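Local coordinates for protein phosphoserine aminotransferase SerC (Cytophaga hutchinsonii ATCC 33406, PDB 3FFR) that probably catalyses the pyridoxal-phosphate-dependent transamination that interconverts 3-phosphooxypyruvate and phosphoserine in serine biosynthesis, at residues S86-F94 with K111-F120; N139-E150 with V292-T302. All blocks are in the same frame, centred on the assembly; numbering follows the deposited sequence. Where two conformers were deposited one is given.

Contact 1: S86-F94 with K111-F120. With SER (serine), chain B.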
loop_
_atom_site.group_PDB
_atom_site.type_symbol
_atom_site.label_atom_id
_atom_site.label_comp_id
_atom_site.label_asym_id
_atom_site.label_seq_id
_atom_site.Cartn_x
_atom_site.Cartn_y
_atom_site.Cartn_z
ATOM N N SER A 86 11.971 -11.313 -20.763
ATOM C CA SER A 86 12.488 -11.699 -19.470
ATOM C C SER A 86 12.685 -13.213 -19.426
ATOM O O SER A 86 12.241 -13.948 -20.296
ATOM C CB SER A 86 11.516 -11.287 -18.378
ATOM O OG SER A 86 10.266 -11.918 -18.580
ATOM N N PHE A 87 13.359 -13.653 -18.377
ATOM C CA PHE A 87 13.616 -15.100 -18.127
ATOM C C PHE A 87 13.242 -15.375 -16.685
ATOM O O PHE A 87 13.658 -14.631 -15.779
ATOM C CB PHE A 87 15.095 -15.412 -18.387
ATOM C CG PHE A 87 15.522 -16.806 -18.002
ATOM C CD1 PHE A 87 15.877 -17.107 -16.701
ATOM C CD2 PHE A 87 15.592 -17.794 -18.951
ATOM C CE1 PHE A 87 16.250 -18.374 -16.361
ATOM C CE2 PHE A 87 15.993 -19.084 -18.609
ATOM C CZ PHE A 87 16.304 -19.370 -17.325
ATOM N N HIS A 88 12.463 -16.439 -16.470
ATOM C CA HIS A 88 12.004 -16.800 -15.141
ATOM C C HIS A 88 12.213 -18.267 -14.802
ATOM O O HIS A 88 11.905 -19.119 -15.597
ATOM C CB HIS A 88 10.472 -16.555 -15.036
ATOM C CG HIS A 88 10.049 -15.142 -15.309
ATOM N ND1 HIS A 88 9.545 -14.311 -14.322
ATOM C CD2 HIS A 88 10.056 -14.419 -16.451
ATOM C CE1 HIS A 88 9.296 -13.120 -14.857
ATOM N NE2 HIS A 88 9.588 -13.161 -16.146
ATOM N N CYS A 89 12.711 -18.514 -13.595
ATOM C CA CYS A 89 12.717 -19.874 -13.017
ATOM C C CYS A 89 11.379 -20.062 -12.315
ATOM O O CYS A 89 11.060 -19.326 -11.375
ATOM C CB CYS A 89 13.865 -20.076 -12.016
ATOM S SG CYS A 89 15.455 -20.356 -12.838
ATOM N N VAL A 90 10.611 -21.038 -12.776
ATOM C CA VAL A 90 9.254 -21.288 -12.262
ATOM C C VAL A 90 9.122 -22.680 -11.672
ATOM O O VAL A 90 9.382 -23.671 -12.366
ATOM C CB VAL A 90 8.207 -21.097 -13.398
ATOM C CG1 VAL A 90 6.785 -21.520 -12.935
ATOM C CG2 VAL A 90 8.237 -19.630 -13.907
ATOM N N ASN A 91 8.740 -22.735 -10.401
ATOM C CA ASN A 91 8.581 -24.036 -9.718
ATOM C C ASN A 91 7.453 -24.072 -8.721
ATOM O O ASN A 91 7.330 -24.980 -7.896
ATOM C CB ASN A 91 9.888 -24.505 -9.061
ATOM C CG ASN A 91 10.318 -23.618 -7.913
ATOM O OD1 ASN A 91 9.838 -22.492 -7.766
ATOM N ND2 ASN A 91 11.203 -24.139 -7.066
ATOM N N GLY A 92 6.621 -23.055 -8.771
ATOM C CA GLY A 92 5.470 -22.991 -7.868
ATOM C C GLY A 92 4.590 -21.804 -8.160
ATOM O O GLY A 92 4.793 -21.061 -9.132
ATOM N N SER A 93 3.615 -21.627 -7.288
ATOM C CA SER A 93 2.574 -20.626 -7.520
ATOM C C SER A 93 3.025 -19.178 -7.595
ATOM O O SER A 93 2.506 -18.387 -8.423
ATOM C CB SER A 93 1.471 -20.759 -6.489
ATOM O OG SER A 93 0.934 -22.068 -6.522
ATOM N N PHE A 94 3.978 -18.821 -6.742
ATOM C CA PHE A 94 4.461 -17.422 -6.723
ATOM C C PHE A 94 5.364 -17.130 -7.918
ATOM O O PHE A 94 5.149 -16.149 -8.638
ATOM C CB PHE A 94 5.103 -17.090 -5.390
ATOM C CG PHE A 94 4.100 -17.093 -4.288
ATOM C CD1 PHE A 94 3.295 -15.995 -4.086
ATOM C CD2 PHE A 94 3.877 -18.224 -3.544
ATOM C CE1 PHE A 94 2.331 -16.004 -3.087
ATOM C CE2 PHE A 94 2.907 -18.268 -2.567
ATOM C CZ PHE A 94 2.135 -17.158 -2.317
ATOM N N LYS A 111 10.753 -19.371 -19.820
ATOM C CA LYS A 111 10.484 -20.094 -18.604
ATOM C C LYS A 111 11.338 -21.345 -18.479
ATOM O O LYS A 111 11.357 -22.184 -19.391
ATOM C CB LYS A 111 8.999 -20.497 -18.558
ATOM C CG LYS A 111 8.655 -21.323 -17.373
ATOM C CD LYS A 111 7.158 -21.525 -17.170
ATOM C CE LYS A 111 6.462 -22.071 -18.407
ATOM N NZ LYS A 111 5.136 -22.660 -18.040
ATOM N N GLU A 112 12.085 -21.406 -17.385
ATOM C CA GLU A 112 12.824 -22.594 -16.973
ATOM C C GLU A 112 11.978 -23.182 -15.855
ATOM O O GLU A 112 11.841 -22.588 -14.772
ATOM C CB GLU A 112 14.216 -22.255 -16.463
ATOM C CG GLU A 112 15.045 -23.462 -16.094
ATOM C CD GLU A 112 15.529 -24.253 -17.288
ATOM O OE1 GLU A 112 15.634 -23.686 -18.392
ATOM O OE2 GLU A 112 15.851 -25.436 -17.100
ATOM N N GLU A 113 11.406 -24.358 -16.092
ATOM C CA GLU A 113 10.430 -24.913 -15.105
ATOM C C GLU A 113 10.838 -26.177 -14.421
ATOM O O GLU A 113 11.498 -27.028 -15.011
ATOM C CB GLU A 113 9.075 -25.137 -15.826
ATOM C CG GLU A 113 7.930 -25.461 -14.876
ATOM C CD GLU A 113 6.542 -25.273 -15.489
ATOM O OE1 GLU A 113 6.433 -24.994 -16.693
ATOM O OE2 GLU A 113 5.553 -25.401 -14.744
ATOM N N ALA A 114 10.520 -26.244 -13.136
ATOM C CA ALA A 114 10.677 -27.480 -12.360
ATOM C C ALA A 114 9.306 -27.803 -11.777
ATOM O O ALA A 114 8.484 -26.926 -11.528
ATOM C CB ALA A 114 11.699 -27.320 -11.232
ATOM N N ALA A 115 9.072 -29.089 -11.569
ATOM C CA ALA A 115 7.790 -29.523 -11.014
ATOM C C ALA A 115 7.577 -28.968 -9.619
ATOM O O ALA A 115 8.515 -28.718 -8.873
ATOM C CB ALA A 115 7.726 -31.076 -10.959
ATOM N N PHE A 116 6.313 -28.827 -9.256
ATOM C CA PHE A 116 5.976 -28.413 -7.888
ATOM C C PHE A 116 6.583 -29.393 -6.915
ATOM O O PHE A 116 6.374 -30.619 -7.017
ATOM C CB PHE A 116 4.454 -28.346 -7.703
ATOM C CG PHE A 116 4.011 -27.758 -6.376
ATOM C CD1 PHE A 116 3.886 -28.553 -5.266
ATOM C CD2 PHE A 116 3.687 -26.412 -6.268
ATOM C CE1 PHE A 116 3.470 -28.024 -4.055
ATOM C CE2 PHE A 116 3.268 -25.881 -5.069
ATOM C CZ PHE A 116 3.139 -26.691 -3.968
ATOM N N GLY A 117 7.340 -28.879 -5.959
ATOM C CA GLY A 117 7.978 -29.708 -4.947
ATOM C C GLY A 117 9.435 -29.954 -5.260
ATOM O O GLY A 117 10.183 -30.520 -4.467
ATOM N N LYS A 118 9.829 -29.500 -6.442
ATOM C CA LYS A 118 11.223 -29.613 -6.885
ATOM C C LYS A 118 11.889 -28.270 -7.113
ATOM O O LYS A 118 11.255 -27.229 -7.215
ATOM C CB LYS A 118 11.327 -30.473 -8.149
ATOM C CG LYS A 118 10.990 -31.922 -7.888
ATOM C CD LYS A 118 11.004 -32.728 -9.120
ATOM C CE LYS A 118 10.841 -34.208 -8.773
ATOM N NZ LYS A 118 10.872 -35.029 -10.014
ATOM N N GLY A 119 13.206 -28.346 -7.205
ATOM C CA GLY A 119 14.033 -27.173 -7.427
ATOM C C GLY A 119 14.876 -27.292 -8.670
ATOM O O GLY A 119 14.619 -28.127 -9.559
ATOM N N PHE A 120 15.903 -26.456 -8.719
ATOM C CA PHE A 120 16.771 -26.303 -9.887
ATOM C C PHE A 120 18.214 -26.730 -9.672
ATOM O O PHE A 120 18.768 -26.621 -8.569
ATOM C CB PHE A 120 16.755 -24.831 -10.336
ATOM C CG PHE A 120 15.400 -24.379 -10.784
ATOM C CD1 PHE A 120 14.947 -24.668 -12.061
ATOM C CD2 PHE A 120 14.542 -23.725 -9.908
ATOM C CE1 PHE A 120 13.670 -24.272 -12.453
ATOM C CE2 PHE A 120 13.276 -23.353 -10.305
ATOM C CZ PHE A 120 12.853 -23.623 -11.577
HETATM N N SER B . -1.476 -14.113 -1.525
HETATM C CA SER B . -0.976 -15.500 -1.486
HETATM C C SER B . -2.037 -16.354 -2.092
HETATM O O SER B . -1.966 -16.496 -3.311
HETATM C CB SER B . -0.559 -15.978 -0.075
HETATM O OG SER B . 0.491 -15.155 0.514
HETATM O OXT SER B . -2.955 -16.861 -1.455
HETATM O O HOH W 1 8.703 -26.354 -6.156
#
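Cys89 lies against one face of the Phe120 ring, its SG 4.2 Å from the ring centroid and only 5° off the normal, a sulfur-aromatic contact reinforced by CH-pi packing of Cys89 CB. Ala114 CB covers the opposite face near the rim, while the Val90 carbonyl meets the ring edge. This sandwich is the tight part of the contact. Beside it, backbone bonds pair the strands: Glu112 N to His88 O, Val90 N to Glu112 O (2.8 Å) and Ala114 N to Val90 O. The strands are parallel and joined through helix 93-104, so the segments illustrate a beta-alpha-beta crossover, here with 108-113 as one of the two edge strands of the mixed sheet within the chain. Past the strand ends, Asn91 sits with CG between its backbone N and carbonyl carbon (chi1 67°), which carries ND2 to Lys118 O at 3.1 Å. A water joins that same oxygen to Asn91 O and Gly117 N, fastening the Ala115-Lys118 type II turn. A leucine in place of Asn91 would probably leave Lys118 O without its amide donor and let the turn shift against Phe120. The other side of the sheet is looser. Lys111 lays its aliphatic chain on Val90, Lys111 CG to Val90 CG2 3.9 Å, then bends at chi3 (53°) so that NZ reaches Glu113 OE1 from above the carboxylate plane, a salt bridge of 3.0 Å between two exposed residues. At the start of helix 93-104, Phe94 turns its ring edge to the bound serine, Phe94 CZ to CA of the serine 3.6 Å; Tyr329 of the same chain, with His36 and Arg37 of the second subunit, is hydrogen-bonded to it.

Contact 2: N139-E150 with V292-T302; sequences NETSSGVSMPVE and VEDAKLRSMTT
The flat amide of Asn139 meets Ser299 and Thr302 at its two polar ends. OD1 accepts two hydroxyl protons, from Ser146 OG in the carbonyl plane and from Ser299 OG at 2.6 Å, tilted 17° from that plane; ND2 gives a hydrogen to Thr302 OG1 (3.0 Å) and also bonds Ser170 OG. With CG anti to the backbone N (chi1 -156°), the amide reaches into the 292-302 loop, and these bonds fix its rotation. Ser299 OG also accepts from Thr301 N, an ST turn, and from Thr302 N, the longer ST motif. A second flat group, the Arg298 guanidinium, has Ala295 CA over one face and gives NE to Val292 O. Backbones join at a single bridge: Ser146 N to Leu297 O (2.8 Å) and Ser299 N to Gly144 O (2.9 Å). Gly144 and Val145 face Glu140 as a G1 bulge; Gly144 has a positive phi (79°), and its CA packs near Thr302 O. Beside the bridge, Val145 CG2 and Val292 CG2 press unusually close, 3.5 Å, and Leu297 CD2 packs on Pro148 CD. At the exposed end Lys296 NZ pairs with Asp151 OD1 and, more weakly, with Glu150 OE2 at 3.3 Å in the conformer described. The short hairpin 139-146 follows strand 133-137 of the seven-stranded sheet and leads into helix 149-152, while the loop it grips connects strands 288-290 and 302-307 of the five-stranded sheet.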
loop_
_atom_site.group_PDB
_atom_site.type_symbol
_atom_site.label_atom_id
_atom_site.label_comp_id
_atom_site.label_asym_id
_atom_site.label_seq_id
_atom_site.Cartn_x
_atom_site.Cartn_y
_atom_site.Cartn_z
ATOM N N ASN A 139 12.893 -18.390 -2.261
ATOM C CA ASN A 139 12.004 -19.219 -1.431
ATOM C C ASN A 139 10.596 -19.312 -2.011
ATOM O O ASN A 139 9.830 -18.332 -1.969
ATOM C CB ASN A 139 11.984 -18.709 0.014
ATOM C CG ASN A 139 11.581 -19.797 1.013
ATOM O OD1 ASN A 139 12.299 -20.819 1.169
ATOM N ND2 ASN A 139 10.451 -19.615 1.672
ATOM N N GLU A 140 10.292 -20.439 -2.649
ATOM C CA GLU A 140 8.965 -20.626 -3.294
ATOM C C GLU A 140 8.053 -21.118 -2.193
ATOM O O GLU A 140 8.005 -22.303 -1.844
ATOM C CB GLU A 140 9.038 -21.604 -4.486
ATOM C CG GLU A 140 7.694 -21.940 -5.113
ATOM C CD GLU A 140 6.893 -20.733 -5.557
ATOM O OE1 GLU A 140 7.326 -20.023 -6.496
ATOM O OE2 GLU A 140 5.810 -20.569 -4.980
ATOM N N THR A 141 7.340 -20.147 -1.650
ATOM C CA THR A 141 6.532 -20.317 -0.450
ATOM C C THR A 141 5.427 -21.370 -0.605
ATOM O O THR A 141 4.999 -21.999 0.361
ATOM C CB THR A 141 5.873 -18.971 -0.069
ATOM O OG1 THR A 141 6.799 -17.901 -0.291
ATOM C CG2 THR A 141 5.411 -18.957 1.408
ATOM N N SER A 142 4.978 -21.557 -1.835
ATOM C CA SER A 142 3.903 -22.523 -2.082
ATOM C C SER A 142 4.355 -23.972 -1.877
ATOM O O SER A 142 3.587 -24.802 -1.370
ATOM C CB SER A 142 3.298 -22.374 -3.488
ATOM O OG SER A 142 4.250 -22.597 -4.515
ATOM N N SER A 143 5.615 -24.246 -2.206
ATOM C CA SER A 143 6.124 -25.620 -2.209
ATOM C C SER A 143 7.176 -25.925 -1.166
ATOM O O SER A 143 7.490 -27.081 -0.918
ATOM C CB SER A 143 6.704 -25.925 -3.578
ATOM O OG SER A 143 7.872 -25.161 -3.793
ATOM N N GLY A 144 7.741 -24.874 -0.589
ATOM C CA GLY A 144 8.803 -25.014 0.404
ATOM C C GLY A 144 10.194 -25.298 -0.163
ATOM O O GLY A 144 11.080 -25.814 0.536
ATOM N N VAL A 145 10.379 -24.973 -1.437
ATOM C CA VAL A 145 11.665 -25.136 -2.105
ATOM C C VAL A 145 12.439 -23.828 -2.181
ATOM O O VAL A 145 11.913 -22.782 -2.568
ATOM C CB VAL A 145 11.514 -25.693 -3.545
ATOM C CG1 VAL A 145 12.926 -25.783 -4.286
ATOM C CG2 VAL A 145 10.810 -27.106 -3.537
ATOM N N SER A 146 13.705 -23.903 -1.798
ATOM C CA SER A 146 14.623 -22.766 -1.918
ATOM C C SER A 146 15.612 -22.959 -3.035
ATOM O O SER A 146 15.871 -24.067 -3.485
ATOM C CB SER A 146 15.411 -22.533 -0.627
ATOM O OG SER A 146 14.588 -22.256 0.504
HETATM N N MSE A 147 16.133 -21.831 -3.489
HETATM C CA MSE A 147 17.297 -21.772 -4.395
HETATM C C MSE A 147 18.424 -21.141 -3.566
HETATM O O MSE A 147 18.489 -19.914 -3.431
HETATM C CB MSE A 147 17.070 -20.939 -5.635
HETATM C CG MSE A 147 18.273 -21.016 -6.537
HETATM SE SE MSE A 147 18.132 -19.972 -8.164
HETATM C CE MSE A 147 17.277 -21.309 -9.330
ATOM N N PRO A 148 19.295 -21.970 -2.976
ATOM C CA PRO A 148 20.363 -21.434 -2.128
ATOM C C PRO A 148 21.255 -20.424 -2.844
ATOM O O PRO A 148 21.364 -20.444 -4.053
ATOM C CB PRO A 148 21.148 -22.661 -1.754
ATOM C CG PRO A 148 20.153 -23.742 -1.747
ATOM C CD PRO A 148 19.288 -23.450 -2.947
ATOM N N VAL A 149 21.879 -19.556 -2.055
ATOM C CA VAL A 149 22.709 -18.477 -2.603
ATOM C C VAL A 149 23.784 -19.000 -3.546
ATOM O O VAL A 149 24.051 -18.399 -4.583
ATOM C CB VAL A 149 23.272 -17.576 -1.472
ATOM C CG1 VAL A 149 24.333 -16.593 -1.998
ATOM C CG2 VAL A 149 22.100 -16.785 -0.806
ATOM N N GLU A 150 24.360 -20.159 -3.224
ATOM C CA GLU A 150 25.421 -20.707 -4.064
ATOM C C GLU A 150 24.878 -21.023 -5.452
ATOM O O GLU A 150 25.581 -20.890 -6.452
ATOM C CB GLU A 150 26.104 -21.945 -3.439
ATOM C CG GLU A 150 25.202 -23.144 -3.212
ATOM C CD GLU A 150 25.952 -24.317 -2.591
ATOM O OE1 GLU A 150 27.203 -24.243 -2.511
ATOM O OE2 GLU A 150 25.290 -25.303 -2.197
ATOM N N VAL A 292 9.674 -31.816 0.181
ATOM C CA VAL A 292 10.725 -31.592 -0.819
ATOM C C VAL A 292 11.787 -32.698 -0.626
ATOM O O VAL A 292 12.371 -32.824 0.439
ATOM C CB VAL A 292 11.329 -30.183 -0.652
ATOM C CG1 VAL A 292 12.455 -29.947 -1.657
ATOM C CG2 VAL A 292 10.223 -29.075 -0.758
ATOM N N GLU A 293 12.019 -33.497 -1.668
ATOM C CA GLU A 293 12.947 -34.644 -1.561
ATOM C C GLU A 293 14.420 -34.262 -1.380
ATOM O O GLU A 293 15.112 -34.827 -0.533
ATOM C CB GLU A 293 12.774 -35.587 -2.761
ATOM C CG GLU A 293 11.382 -36.222 -2.798
ATOM C CD GLU A 293 11.208 -37.274 -3.879
ATOM O OE1 GLU A 293 12.161 -37.511 -4.650
ATOM O OE2 GLU A 293 10.101 -37.859 -3.944
ATOM N N ASP A 294 14.887 -33.302 -2.165
ATOM C CA ASP A 294 16.299 -32.882 -2.120
ATOM C C ASP A 294 16.550 -31.998 -0.907
ATOM O O ASP A 294 16.108 -30.825 -0.843
ATOM C CB ASP A 294 16.725 -32.204 -3.438
ATOM C CG ASP A 294 18.197 -31.826 -3.477
ATOM O OD1 ASP A 294 18.854 -31.761 -2.422
ATOM O OD2 ASP A 294 18.691 -31.528 -4.584
ATOM N N ALA A 295 17.237 -32.572 0.075
ATOM C CA ALA A 295 17.453 -31.885 1.356
ATOM C C ALA A 295 18.122 -30.546 1.215
ATOM O O ALA A 295 17.846 -29.628 1.988
ATOM C CB ALA A 295 18.243 -32.803 2.366
ATOM N N LYS A 296 18.973 -30.405 0.197
ATOM C CA LYS A 296 19.704 -29.147 0.016
ATOM C C LYS A 296 18.762 -28.038 -0.366
ATOM O O LYS A 296 19.038 -26.872 -0.113
ATOM C CB LYS A 296 20.814 -29.227 -1.052
ATOM C CG LYS A 296 21.297 -27.828 -1.540
ATOM C CD LYS A 296 22.251 -27.895 -2.751
ATOM C CE LYS A 296 22.505 -26.539 -3.453
ATOM N NZ LYS A 296 23.520 -26.703 -4.591
ATOM N N LEU A 297 17.632 -28.405 -0.943
ATOM C CA LEU A 297 16.697 -27.396 -1.449
ATOM C C LEU A 297 15.472 -27.151 -0.583
ATOM O O LEU A 297 14.541 -26.449 -0.976
ATOM C CB LEU A 297 16.286 -27.761 -2.891
ATOM C CG LEU A 297 17.434 -27.940 -3.891
ATOM C CD1 LEU A 297 16.880 -28.295 -5.283
ATOM C CD2 LEU A 297 18.359 -26.713 -3.914
ATOM N N ARG A 298 15.483 -27.728 0.605
ATOM C CA ARG A 298 14.380 -27.537 1.521
ATOM C C ARG A 298 14.515 -26.188 2.214
ATOM O O ARG A 298 15.604 -25.820 2.691
ATOM C CB ARG A 298 14.360 -28.641 2.567
ATOM C CG ARG A 298 14.041 -30.001 2.003
ATOM C CD ARG A 298 14.151 -31.053 3.082
ATOM N NE ARG A 298 14.097 -32.380 2.466
ATOM C CZ ARG A 298 14.539 -33.485 3.045
ATOM N NH1 ARG A 298 15.080 -33.410 4.238
ATOM N NH2 ARG A 298 14.489 -34.637 2.398
ATOM N N SER A 299 13.409 -25.459 2.256
ATOM C CA SER A 299 13.404 -24.138 2.888
ATOM C C SER A 299 13.652 -24.174 4.373
ATOM O O SER A 299 13.115 -25.036 5.073
ATOM C CB SER A 299 12.051 -23.442 2.663
ATOM O OG SER A 299 12.008 -22.175 3.322
HETATM N N MSE A 300 14.488 -23.265 4.847
HETATM C CA MSE A 300 14.727 -23.113 6.294
HETATM C C MSE A 300 13.655 -22.241 6.994
HETATM O O MSE A 300 13.509 -22.275 8.227
HETATM C CB MSE A 300 16.114 -22.488 6.537
HETATM C CG MSE A 300 17.280 -23.274 6.073
HETATM SE SE MSE A 300 17.602 -24.696 7.442
HETATM C CE MSE A 300 19.304 -25.333 6.729
ATOM N N THR A 301 12.892 -21.457 6.209
ATOM C CA THR A 301 11.910 -20.480 6.730
ATOM C C THR A 301 10.444 -20.845 6.594
ATOM O O THR A 301 9.589 -20.415 7.386
ATOM C CB THR A 301 12.152 -19.066 6.130
ATOM O OG1 THR A 301 12.123 -19.126 4.690
ATOM C CG2 THR A 301 13.504 -18.527 6.587
ATOM N N THR A 302 10.151 -21.633 5.570
ATOM C CA THR A 302 8.793 -22.140 5.368
ATOM C C THR A 302 8.917 -23.635 5.073
ATOM O O THR A 302 9.142 -24.048 3.935
ATOM C CB THR A 302 8.064 -21.421 4.237
ATOM O OG1 THR A 302 8.727 -21.678 2.999
ATOM C CG2 THR A 302 7.998 -19.884 4.477
HETATM O O HOH W 2 15.973 -21.664 2.958
#

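Contacts 1 and 2, their centres 12 Å apart, meet at the start of helix 93-104. Its first backbone N-H groups probably bond to side chains of the 139-150 segment: Ser93 N to Ser142 OG at 3.0 Å and Phe94 N to Glu140 OE2 at 3.1 Å. Ser142 OG in turn donates to Glu140 OE2, so the two acceptors are coupled. Phe116 of contact 1 packs its CZ against Ser142 O at 3.2 Å. Both contacts border the active site: Thr141 OG1 is hydrogen-bonded to Ser170 OG and to O3 of the cofactor-modified lysine at position 191, and the Thr141 side chain is about 6 Å, nearest atoms, from the serine that Phe94 touches.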